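Local coordinates for UPF0098 protein CT_736 (Chlamydia trachomatis, PDB 3N08), which is of uncharacterised function but belongs to the phosphatidylethanolamine-binding protein family, a putative homologue of the eukaryotic Raf kinase inhibitor protein, at residues Q5-A10 / P31-D36; S22-G27 / G148-D153; R39-L44 / A114-V119. All coordinates share one frame; numbering follows the deposited sequence.

Contact 1: residues Q5-A10 / P31-D36; sequences QLTSQA and PLSFSD
Q5, L6 and T7 pair antiparallel with S35, F34 and S33, which makes strands 5-7 and 32-35 neighbours in the small three-stranded antiparallel sheet that packs on the large sheet of this PEBP-like beta fold. Backbone bonds come first: Q5 and S35 form one hydrogen-bonded pair and T7 and S33 the next, each joined by two N-H...O=C bonds, with Q5 N to S35 O at 2.8 Å. Between them lies the non-hydrogen-bonded pair L6 and F34, where the CA-H groups of both residues point at carbonyl oxygens of the partner strand.

The apolar contacts lie on the inward face. With CG of L6 anti to the backbone N (chi1 178°), its CD1 methyl sits over one face of the F34 ring, 3.9 Å from the centroid and displaced toward the rim, a CH-pi contact. Large hydrocarbon side chains suit this side, because L6, L32 and F34 all reach F112 or A114 of strand 108-117. Farther along, A10 CB rests 3.8 Å from P31 CG, where a small methyl fits against the puckered proline ring.

The other face, partly exposed, carries the polar Q5, T7, S33 and S35; Q5 also touches T143 of the second subunit. One water bridges T7 OG1 and S33 O. At the end of the ladder the extended Q5 side chain donates from NE2 to D36 OD2 (2.9 Å); the acceptor lies in the amide plane, while the donor stands above the carboxylate plane. The same oxygen also binds the N-terminal amine of S1, so two donors hold the D36 carboxylate.

Where the strands part, the S8 hydroxyl does double duty: it closes an ST turn by accepting from A10 N, and S8 OG donates to P31 O at 2.7 Å.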
ATOM      1  N   GLN B   5       4.027  -0.225   2.071  1.00  9.03           N
ATOM      2  CA  GLN B   5       2.725  -0.095   2.686  1.00  8.15           C
ATOM      3  C   GLN B   5       2.832   0.600   4.030  1.00  9.47           C
ATOM      4  O   GLN B   5       3.817   0.420   4.780  1.00  9.02           O
ATOM      5  CB  GLN B   5       2.154  -1.465   2.949  1.00  8.99           C
ATOM      6  CG  GLN B   5       2.005  -2.312   1.731  1.00 11.03           C
ATOM      7  CD  GLN B   5       1.258  -3.578   2.070  1.00 11.77           C
ATOM      8  OE1 GLN B   5       0.150  -3.522   2.605  1.00 13.37           O
ATOM      9  NE2 GLN B   5       1.874  -4.719   1.844  1.00 13.41           N
ATOM     10  N   LEU B   6       1.782   1.348   4.359  1.00  7.48           N
ATOM     11  CA  LEU B   6       1.586   1.907   5.682  1.00  7.10           C
ATOM     12  C   LEU B   6       0.169   1.560   6.074  1.00  8.78           C
ATOM     13  O   LEU B   6      -0.793   1.981   5.411  1.00  8.89           O
ATOM     14  CB  LEU B   6       1.781   3.407   5.662  1.00  8.08           C
ATOM     15  CG  LEU B   6       1.535   4.061   7.013  1.00  7.95           C
ATOM     16  CD1 LEU B   6       2.525   3.609   8.054  1.00 11.56           C
ATOM     17  CD2 LEU B   6       1.516   5.570   6.894  1.00 10.66           C
ATOM     18  N   THR B   7       0.029   0.774   7.133  1.00  8.60           N
ATOM     19  CA  THR B   7      -1.272   0.292   7.580  1.00  8.32           C
ATOM     20  C   THR B   7      -1.377   0.430   9.088  1.00  7.68           C
ATOM     21  O   THR B   7      -0.402   0.744   9.754  1.00  8.80           O
ATOM     22  CB  THR B   7      -1.521  -1.164   7.171  1.00  9.42           C
ATOM     23  OG1 THR B   7      -0.488  -1.998   7.713  1.00 12.05           O
ATOM     24  CG2 THR B   7      -1.546  -1.291   5.656  1.00 11.06           C
ATOM     25  N   SER B   8      -2.572   0.196   9.612  1.00  7.62           N
ATOM     26  CA  SER B   8      -2.813   0.185  11.028  1.00  8.57           C
ATOM     27  C   SER B   8      -3.745  -0.952  11.379  1.00 10.55           C
ATOM     28  O   SER B   8      -4.757  -1.172  10.715  1.00 11.23           O
ATOM     29  CB  SER B   8      -3.422   1.505  11.497  1.00  8.60           C
ATOM     30  OG  SER B   8      -3.732   1.438  12.876  1.00  9.85           O
ATOM     31  N   GLN B   9      -3.401  -1.687  12.435  1.00 10.67           N
ATOM     32  CA  GLN B   9      -4.295  -2.712  12.960  1.00 12.33           C
ATOM     33  C   GLN B   9      -5.581  -2.105  13.510  1.00 12.66           C
ATOM     34  O   GLN B   9      -6.584  -2.808  13.653  1.00 15.62           O
ATOM     35  CB  GLN B   9      -3.607  -3.529  14.056  1.00 18.86           C
ATOM     36  CG  GLN B   9      -2.356  -4.263  13.585  1.00 30.96           C
ATOM     37  CD  GLN B   9      -1.353  -4.543  14.706  1.00 46.34           C
ATOM     38  OE1 GLN B   9      -1.338  -3.865  15.742  1.00 42.91           O
ATOM     39  NE2 GLN B   9      -0.504  -5.543  14.495  1.00 53.41           N
ATOM     40  N   ALA B  10      -5.572  -0.802  13.767  1.00 10.80           N
ATOM     41  CA  ALA B  10      -6.678  -0.131  14.421  1.00 11.99           C
ATOM     42  C   ALA B  10      -7.752   0.350  13.450  1.00 11.07           C
ATOM     43  O   ALA B  10      -8.900   0.597  13.877  1.00 12.19           O
ATOM     44  CB  ALA B  10      -6.169   1.045  15.266  1.00 10.38           C
ATOM     45  N   PRO B  31      -1.409   2.646  16.546  1.00  8.44           N
ATOM     46  CA  PRO B  31      -0.452   1.678  16.009  1.00  8.24           C
ATOM     47  C   PRO B  31      -0.320   1.826  14.500  1.00  8.12           C
ATOM     48  O   PRO B  31      -1.294   2.073  13.797  1.00  8.50           O
ATOM     49  CB  PRO B  31      -1.072   0.333  16.378  1.00 11.64           C
ATOM     50  CG  PRO B  31      -2.536   0.606  16.397  1.00 13.30           C
ATOM     51  CD  PRO B  31      -2.695   2.031  16.890  1.00 10.50           C
ATOM     52  N   LEU B  32       0.901   1.737  14.003  1.00  8.82           N
ATOM     53  CA  LEU B  32       1.156   1.794  12.572  1.00  7.85           C
ATOM     54  C   LEU B  32       2.167   0.751  12.191  1.00  9.55           C
ATOM     55  O   LEU B  32       3.067   0.439  12.971  1.00 10.71           O
ATOM     56  CB  LEU B  32       1.731   3.155  12.206  1.00  9.01           C
ATOM     57  CG  LEU B  32       0.805   4.348  12.467  1.00  9.20           C
ATOM     58  CD1 LEU B  32       1.591   5.652  12.328  1.00 10.48           C
ATOM     59  CD2 LEU B  32      -0.352   4.334  11.472  1.00  9.27           C
ATOM     60  N   SER B  33       2.030   0.215  10.985  1.00  9.35           N
ATOM     61  CA  SER B  33       2.941  -0.795  10.439  1.00 10.12           C
ATOM     62  C   SER B  33       3.479  -0.358   9.101  1.00  9.96           C
ATOM     63  O   SER B  33       2.729   0.095   8.222  1.00  9.28           O
ATOM     64  CB  SER B  33       2.227  -2.123  10.224  1.00 11.52           C
ATOM     65  OG  SER B  33       1.820  -2.678  11.465  1.00 18.53           O
ATOM     66  N   PHE B  34       4.780  -0.497   8.937  1.00  9.93           N
ATOM     67  CA  PHE B  34       5.464  -0.223   7.693  1.00 11.82           C
ATOM     68  C   PHE B  34       5.867  -1.568   7.108  1.00 12.64           C
ATOM     69  O   PHE B  34       6.398  -2.430   7.827  1.00 15.39           O
ATOM     70  CB  PHE B  34       6.726   0.603   7.947  1.00 12.84           C
ATOM     71  CG  PHE B  34       6.471   1.932   8.602  1.00 13.45           C
ATOM     72  CD1 PHE B  34       6.272   2.023   9.974  1.00 14.53           C
ATOM     73  CD2 PHE B  34       6.424   3.097   7.856  1.00 12.70           C
ATOM     74  CE1 PHE B  34       6.038   3.260  10.581  1.00 18.27           C
ATOM     75  CE2 PHE B  34       6.218   4.324   8.458  1.00 16.50           C
ATOM     76  CZ  PHE B  34       6.012   4.406   9.815  1.00 17.32           C
ATOM     77  N   SER B  35       5.610  -1.801   5.836  0.55  9.94           N
ATOM     78  CA  SER B  35       6.099  -3.032   5.251  0.55  9.51           C
ATOM     79  C   SER B  35       6.438  -2.816   3.796  0.55  8.74           C
ATOM     80  O   SER B  35       6.092  -1.802   3.191  0.55  8.87           O
ATOM     81  CB  SER B  35       5.087  -4.158   5.423  0.55 13.73           C
ATOM     82  OG  SER B  35       3.911  -3.879   4.689  0.55 15.68           O
ATOM     83  N   ASP B  36       7.162  -3.774   3.253  1.00  9.74           N
ATOM     84  CA  ASP B  36       7.637  -3.724   1.876  1.00  9.66           C
ATOM     85  C   ASP B  36       8.484  -2.467   1.635  1.00 10.76           C
ATOM     86  O   ASP B  36       8.437  -1.849   0.581  1.00 10.68           O
ATOM     87  CB  ASP B  36       6.482  -3.815   0.857  1.00 12.41           C
ATOM     88  CG  ASP B  36       5.657  -5.069   1.010  1.00 13.78           C
ATOM     89  OD1 ASP B  36       6.221  -6.099   1.424  1.00 15.99           O
ATOM     90  OD2 ASP B  36       4.454  -5.038   0.674  1.00 13.26           O
TER
HETATM   91  O   HOH W   1       2.095  -2.127   6.463  1.00 15.32           O
HETATM   92  O   HOH W   2      -1.153  -2.982  10.137  1.00 18.29           O

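Contact 2: residues S22-G27 / G148-D153; sequences SCQGVG and GTYEKD
Y150 swings its ring toward the 22-27 turn because CG stands anti to the backbone N (chi1 -161°), while Q24 runs out extended beyond CG, with CG beside its own backbone N (chi1 -64°), and so brings its amide to the phenol. There Y150 OH donates to Q24 OE1 over 2.7 Å, in the carbonyl plane and on a lone pair. The amide and ring planes are nearly perpendicular, and OE1 lies at the ring edge.

The same oxygen accepts a longer bond from D153 N (3.3 Å), and at the other end of the amide NE2 donates to D153 O at 3.0 Å, a partner close to the amide plane. Three bonds fix the amide's rotation, a task for which glutamine, with acceptor and donor side by side, is well suited. The aliphatic part of K152 lies across the same side chain, its CB 3.8 Å from Q24 NE2. D153 OD1 turns instead to a salt bridge with K19.

S22 is small enough to lay its CB over one face of the Y150 ring, 3.6 Å from the centroid, in a CH-pi contact. Its OG accepts from Q24 N; its bond to K19 O and the C23-C102 disulfide tie the turn to neighbouring loops. The Q24 bonds and S22-Y150 contact join the C-terminal tail to a type I beta turn (S22 to G25) begun by an ST turn.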
ATOM      1  N   SER B  22      -7.953   9.569  19.993  1.00  9.63           N
ATOM      2  CA  SER B  22      -8.443  10.924  19.878  1.00  9.55           C
ATOM      3  C   SER B  22      -8.424  11.639  21.231  1.00 10.18           C
ATOM      4  O   SER B  22      -8.162  11.034  22.250  1.00 10.42           O
ATOM      5  CB  SER B  22      -9.891  10.919  19.357  1.00 10.37           C
ATOM      6  OG  SER B  22     -10.811  10.586  20.391  1.00 11.75           O
ATOM      7  N   CYS B  23      -8.792  12.911  21.235  1.00 11.23           N
ATOM      8  CA  CYS B  23      -8.900  13.642  22.468  1.00 10.59           C
ATOM      9  C   CYS B  23     -10.033  13.122  23.334  1.00 12.71           C
ATOM     10  O   CYS B  23     -10.072  13.471  24.508  1.00 13.49           O
ATOM     11  CB  CYS B  23      -9.148  15.110  22.158  1.00 11.99           C
ATOM     12  SG  CYS B  23     -10.776  15.421  21.459  1.00 13.36           S
ATOM     13  N   GLN B  24     -10.966  12.348  22.784  1.00 11.45           N
ATOM     14  CA  GLN B  24     -12.057  11.771  23.583  1.00 12.30           C
ATOM     15  C   GLN B  24     -11.662  10.522  24.350  1.00 15.51           C
ATOM     16  O   GLN B  24     -12.430  10.056  25.198  1.00 15.99           O
ATOM     17  CB  GLN B  24     -13.261  11.439  22.720  1.00 12.98           C
ATOM     18  CG  GLN B  24     -13.890  12.637  22.087  1.00 13.13           C
ATOM     19  CD  GLN B  24     -15.235  12.321  21.437  1.00 14.10           C
ATOM     20  OE1 GLN B  24     -15.312  11.555  20.468  1.00 12.74           O
ATOM     21  NE2 GLN B  24     -16.300  12.908  21.963  1.00 13.06           N
ATOM     22  N   GLY B  25     -10.488   9.976  24.063  1.00 14.23           N
ATOM     23  CA  GLY B  25      -9.963   8.845  24.804  1.00 15.21           C
ATOM     24  C   GLY B  25      -8.665   9.276  25.445  1.00 16.60           C
ATOM     25  O   GLY B  25      -8.452  10.452  25.727  1.00 15.54           O
ATOM     26  N   VAL B  26      -7.772   8.322  25.644  1.00 14.87           N
ATOM     27  CA  VAL B  26      -6.482   8.646  26.239  1.00 13.11           C
ATOM     28  C   VAL B  26      -5.589   9.517  25.312  1.00 15.76           C
ATOM     29  O   VAL B  26      -4.692  10.223  25.769  1.00 16.63           O
ATOM     30  CB  VAL B  26      -5.744   7.356  26.720  1.00 15.73           C
ATOM     31  CG1 VAL B  26      -6.474   6.757  27.938  1.00 20.08           C
ATOM     32  CG2 VAL B  26      -5.612   6.321  25.607  1.00 17.20           C
ATOM     33  N   GLY B  27      -5.855   9.482  24.016  1.00 11.65           N
ATOM     34  CA  GLY B  27      -5.182  10.352  23.073  1.00 13.41           C
ATOM     35  C   GLY B  27      -3.768   9.936  22.730  1.00 13.76           C
ATOM     36  O   GLY B  27      -2.933  10.767  22.388  1.00 13.28           O
ATOM     37  N   GLY B 148      -7.498   7.810   8.003  1.00  7.82           N
ATOM     38  CA  GLY B 148      -8.640   7.444   8.835  1.00  8.49           C
ATOM     39  C   GLY B 148      -9.417   8.683   9.205  1.00  8.35           C
ATOM     40  O   GLY B 148      -8.868   9.784   9.143  1.00  8.55           O
ATOM     41  N   THR B 149     -10.664   8.515   9.628  1.00  8.22           N
ATOM     42  CA  THR B 149     -11.491   9.663   9.957  1.00  8.03           C
ATOM     43  C   THR B 149     -11.720   9.766  11.471  1.00  9.29           C
ATOM     44  O   THR B 149     -11.571   8.795  12.215  1.00  9.67           O
ATOM     45  CB  THR B 149     -12.851   9.589   9.247  1.00  9.56           C
ATOM     46  OG1 THR B 149     -13.552   8.417   9.679  1.00 10.90           O
ATOM     47  CG2 THR B 149     -12.670   9.545   7.742  1.00 11.32           C
ATOM     48  N   TYR B 150     -12.086  10.948  11.937  1.00  9.10           N
ATOM     49  CA  TYR B 150     -12.596  11.056  13.304  1.00  9.12           C
ATOM     50  C   TYR B 150     -13.683  12.081  13.364  1.00 10.43           C
ATOM     51  O   TYR B 150     -13.613  13.126  12.695  1.00 10.29           O
ATOM     52  CB  TYR B 150     -11.493  11.355  14.347  1.00  9.47           C
ATOM     53  CG  TYR B 150     -12.015  10.975  15.716  1.00  8.74           C
ATOM     54  CD1 TYR B 150     -12.017   9.646  16.133  1.00 11.25           C
ATOM     55  CD2 TYR B 150     -12.597  11.926  16.554  1.00 10.52           C
ATOM     56  CE1 TYR B 150     -12.568   9.271  17.328  1.00 13.59           C
ATOM     57  CE2 TYR B 150     -13.169  11.543  17.767  1.00 10.52           C
ATOM     58  CZ  TYR B 150     -13.150  10.200  18.136  1.00 11.91           C
ATOM     59  OH  TYR B 150     -13.705   9.771  19.331  1.00 13.50           O
ATOM     60  N   GLU B 151     -14.721  11.752  14.128  1.00 10.58           N
ATOM     61  CA  GLU B 151     -15.834  12.657  14.387  1.00 12.38           C
ATOM     62  C   GLU B 151     -16.207  12.486  15.847  1.00 13.05           C
ATOM     63  O   GLU B 151     -16.390  11.370  16.341  1.00 13.57           O
ATOM     64  CB  GLU B 151     -17.013  12.326  13.481  1.00 12.92           C
ATOM     65  CG  GLU B 151     -18.188  13.292  13.636  1.00 19.25           C
ATOM     66  CD  GLU B 151     -19.314  12.988  12.649  1.00 25.95           C
ATOM     67  OE1 GLU B 151     -19.367  11.861  12.117  1.00 25.68           O
ATOM     68  OE2 GLU B 151     -20.148  13.884  12.407  1.00 37.89           O
ATOM     69  N   LYS B 152     -16.288  13.583  16.570  1.00 13.41           N
ATOM     70  CA  LYS B 152     -16.622  13.455  17.972  1.00 13.29           C
ATOM     71  C   LYS B 152     -18.033  12.926  18.121  1.00 19.00           C
ATOM     72  O   LYS B 152     -18.948  13.323  17.394  1.00 19.09           O
ATOM     73  CB  LYS B 152     -16.492  14.796  18.706  1.00 14.85           C
ATOM     74  CG  LYS B 152     -15.029  15.185  18.867  1.00 14.03           C
ATOM     75  CD  LYS B 152     -14.768  16.113  20.038  1.00 24.11           C
ATOM     76  CE  LYS B 152     -15.415  17.427  19.790  1.00 16.64           C
ATOM     77  NZ  LYS B 152     -14.918  18.507  20.737  1.00 15.05           N
ATOM     78  N   ASP B 153     -18.208  12.005  19.054  1.00 19.96           N
ATOM     79  CA  ASP B 153     -19.559  11.519  19.330  1.00 34.29           C
ATOM     80  C   ASP B 153     -19.940  11.791  20.773  1.00 40.54           C
ATOM     81  O   ASP B 153     -19.252  12.552  21.459  1.00 29.13           O
ATOM     82  CB  ASP B 153     -19.703  10.034  18.991  1.00 43.98           C
ATOM     83  CG  ASP B 153     -18.800   9.155  19.818  1.00 49.60           C
ATOM     84  OD1 ASP B 153     -18.199   9.665  20.784  1.00 48.05           O
ATOM     85  OD2 ASP B 153     -18.700   7.950  19.503  1.00 49.83           O
ATOM     86  OXT ASP B 153     -20.945  11.271  21.261  1.00 37.32           O
TER

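Contact 3: residues R39-L44 / A114-V119; sequences REAKSL and AYALDV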
ATOM      1  N   ARG B  39      14.767  -2.080  -0.099  1.00 20.47           N
ATOM      2  CA  ARG B  39      16.017  -2.458   0.564  1.00 23.65           C
ATOM      3  C   ARG B  39      17.020  -1.300   0.602  1.00 20.25           C
ATOM      4  O   ARG B  39      17.814  -1.203   1.537  1.00 23.82           O
ATOM      5  CB  ARG B  39      16.639  -3.676  -0.126  1.00 46.61           C
ATOM      6  CG  ARG B  39      17.889  -4.202   0.553  1.00 69.10           C
ATOM      7  N   GLU B  40      16.950  -0.411  -0.386  1.00 19.15           N
ATOM      8  CA  GLU B  40      17.856   0.739  -0.471  1.00 23.77           C
ATOM      9  C   GLU B  40      17.549   1.855   0.533  1.00 17.81           C
ATOM     10  O   GLU B  40      18.332   2.780   0.703  1.00 19.58           O
ATOM     11  CB  GLU B  40      17.814   1.315  -1.889  1.00 29.14           C
ATOM     12  CG  GLU B  40      18.456   0.404  -2.936  1.00 44.38           C
ATOM     13  CD  GLU B  40      19.819  -0.120  -2.502  1.00 67.04           C
ATOM     14  OE1 GLU B  40      20.781   0.681  -2.454  1.00 74.09           O
ATOM     15  OE2 GLU B  40      19.927  -1.333  -2.204  1.00 70.83           O
ATOM     16  N   ALA B  41      16.398   1.781   1.181  1.00 14.70           N
ATOM     17  CA  ALA B  41      16.053   2.785   2.166  1.00 13.73           C
ATOM     18  C   ALA B  41      17.029   2.789   3.339  1.00 12.83           C
ATOM     19  O   ALA B  41      17.396   1.732   3.867  1.00 15.79           O
ATOM     20  CB  ALA B  41      14.619   2.552   2.674  1.00 13.84           C
ATOM     21  N   LYS B  42      17.462   3.976   3.727  1.00 12.79           N
ATOM     22  CA  LYS B  42      18.247   4.130   4.957  1.00 12.23           C
ATOM     23  C   LYS B  42      17.468   4.730   6.126  1.00 11.79           C
ATOM     24  O   LYS B  42      17.902   4.653   7.264  1.00 11.63           O
ATOM     25  CB  LYS B  42      19.498   4.976   4.702  1.00 14.48           C
ATOM     26  CG  LYS B  42      20.448   4.317   3.720  1.00 16.46           C
ATOM     27  CD  LYS B  42      21.773   5.041   3.619  1.00 17.62           C
ATOM     28  CE  LYS B  42      22.634   4.474   2.499  1.00 25.18           C
ATOM     29  NZ  LYS B  42      23.953   5.136   2.411  1.00 36.51           N
ATOM     30  N   SER B  43      16.298   5.302   5.838  1.00  9.50           N
ATOM     31  CA  SER B  43      15.456   5.843   6.895  1.00  9.15           C
ATOM     32  C   SER B  43      14.034   5.968   6.392  1.00  9.06           C
ATOM     33  O   SER B  43      13.792   5.942   5.175  1.00  9.63           O
ATOM     34  CB  SER B  43      15.970   7.214   7.353  1.00 10.01           C
ATOM     35  OG  SER B  43      15.816   8.217   6.352  1.00 11.09           O
ATOM     36  N   LEU B  44      13.127   6.132   7.351  1.00  9.76           N
ATOM     37  CA  LEU B  44      11.718   6.410   7.081  1.00  8.19           C
ATOM     38  C   LEU B  44      11.290   7.703   7.748  1.00  7.82           C
ATOM     39  O   LEU B  44      11.803   8.100   8.790  1.00  8.42           O
ATOM     40  CB  LEU B  44      10.830   5.275   7.605  1.00 10.21           C
ATOM     41  CG  LEU B  44      10.936   3.904   6.928  1.00 11.20           C
ATOM     42  CD1 LEU B  44      10.212   2.820   7.728  1.00 13.09           C
ATOM     43  CD2 LEU B  44      10.375   3.995   5.510  1.00 21.85           C
ATOM     44  N   ALA B 114       3.936   8.063   4.650  1.00  7.25           N
ATOM     45  CA  ALA B 114       5.249   7.515   4.897  1.00  7.17           C
ATOM     46  C   ALA B 114       6.141   7.758   3.686  1.00  7.85           C
ATOM     47  O   ALA B 114       5.698   7.675   2.526  1.00  8.62           O
ATOM     48  CB  ALA B 114       5.167   6.026   5.183  1.00 11.09           C
ATOM     49  N   TYR B 115       7.403   8.031   3.954  1.00  7.87           N
ATOM     50  CA  TYR B 115       8.405   8.244   2.924  1.00  8.49           C
ATOM     51  C   TYR B 115       9.622   7.398   3.267  1.00  8.00           C
ATOM     52  O   TYR B 115      10.125   7.488   4.368  1.00  9.53           O
ATOM     53  CB  TYR B 115       8.825   9.730   2.858  1.00 10.47           C
ATOM     54  CG  TYR B 115       7.677  10.713   2.764  1.00 10.88           C
ATOM     55  CD1 TYR B 115       7.015  11.124   3.903  1.00 10.69           C
ATOM     56  CD2 TYR B 115       7.269  11.244   1.555  1.00 16.93           C
ATOM     57  CE1 TYR B 115       5.971  12.031   3.844  1.00 13.54           C
ATOM     58  CE2 TYR B 115       6.211  12.166   1.501  1.00 17.36           C
ATOM     59  CZ  TYR B 115       5.580  12.543   2.652  1.00 17.02           C
ATOM     60  OH  TYR B 115       4.537  13.456   2.629  1.00 20.70           O
ATOM     61  N   ALA B 116      10.121   6.639   2.295  1.00  8.56           N
ATOM     62  CA  ALA B 116      11.395   5.947   2.431  1.00  9.20           C
ATOM     63  C   ALA B 116      12.453   6.800   1.752  1.00  9.74           C
ATOM     64  O   ALA B 116      12.287   7.213   0.597  1.00 10.47           O
ATOM     65  CB  ALA B 116      11.340   4.568   1.769  1.00 10.81           C
ATOM     66  N   LEU B 117      13.540   7.055   2.471  1.00  9.98           N
ATOM     67  CA  LEU B 117      14.661   7.850   1.951  1.00 11.29           C
ATOM     68  C   LEU B 117      15.906   6.993   1.768  1.00  9.34           C
ATOM     69  O   LEU B 117      16.114   6.029   2.515  1.00 11.97           O
ATOM     70  CB  LEU B 117      15.016   8.982   2.914  1.00  9.82           C
ATOM     71  CG  LEU B 117      13.921   9.868   3.472  1.00 11.33           C
ATOM     72  CD1 LEU B 117      14.568  11.004   4.256  1.00 11.40           C
ATOM     73  CD2 LEU B 117      13.060  10.422   2.367  1.00 12.35           C
ATOM     74  N   ASP B 118      16.748   7.370   0.812  1.00 12.52           N
ATOM     75  CA  ASP B 118      18.037   6.699   0.635  1.00 13.23           C
ATOM     76  C   ASP B 118      19.183   7.364   1.404  1.00 16.04           C
ATOM     77  O   ASP B 118      20.360   7.142   1.089  1.00 15.57           O
ATOM     78  CB  ASP B 118      18.383   6.613  -0.848  1.00 19.85           C
ATOM     79  CG  ASP B 118      18.485   7.976  -1.502  1.00 15.71           C
ATOM     80  OD1 ASP B 118      18.516   9.026  -0.825  1.00 23.35           O
ATOM     81  OD2 ASP B 118      18.602   7.994  -2.752  1.00 36.24           O
ATOM     82  N   VAL B 119      18.845   8.161   2.406  0.99 12.47           N
ATOM     83  CA  VAL B 119      19.815   8.796   3.265  0.99 13.48           C
ATOM     84  C   VAL B 119      19.222   8.869   4.669  0.99 11.86           C
ATOM     85  O   VAL B 119      17.999   8.721   4.859  0.99 12.46           O
ATOM     86  CB  VAL B 119      20.169  10.242   2.827  0.99 15.96           C
ATOM     87  CG1 VAL B 119      20.747  10.275   1.401  0.99 22.46           C
ATOM     88  CG2 VAL B 119      18.978  11.179   2.961  0.99 17.55           C
TER
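L117 O is gripped by two successive amides of the facing segment 39-44: K42 N donates a short bond of 2.7 Å in the carbonyl plane, and S43 N adds a weak one at 3.4 Å. In return L117 N donates to S43 O at 2.9 Å, almost straight at 177°.

Equally short is the bond from S43 OG to V119 O (2.7 Å), also in the carbonyl plane. It is made possible by a chi1 of 68°, which sets the hydroxyl between the backbone N and the carbonyl carbon. Serine suits the place, being short enough to fit beside L117 CB while still reaching past it to the backbone of V119.

On the opposite face of the sheet the contacts are apolar. L44 CD2 lies 3.9 Å from A116 CB, and A41 CB touches the same methyl from another quarter; the small A116 lets L44 CD2 pack close to the strand, and L44 also touches M4 and L71. K42 lays its extended aliphatic chain along the 118-119 backbone, CD 3.6 Å from D118 O, which suits a long residue at the protein surface.

Two residues, K42 and S43, facing one, L117, make a classic beta bulge at the entry to the antiparallel pairing of strands 43-50 and 108-117.

Contact 1 belongs to the small sheet, contact 3 to the large mixed sheet, and contact 2 ties a loop to the end of one of its strands. Contacts 1 and 3 come in series, their centres 16 Å apart, and they touch: F34 packs on L44 and A114, so the two sheets lie directly against each other. Contact 2 lies about 31 Å, centre to centre, from contact 3, on the opposite side of the chain's centre, yet both reach neighbouring strands, 140-150 and 108-117. Its segments alternate with those of contact 1 along the chain and enclose contact 3. The C-terminal tail is fastened at one end of the fold, and the bulged strand entry lies at the other.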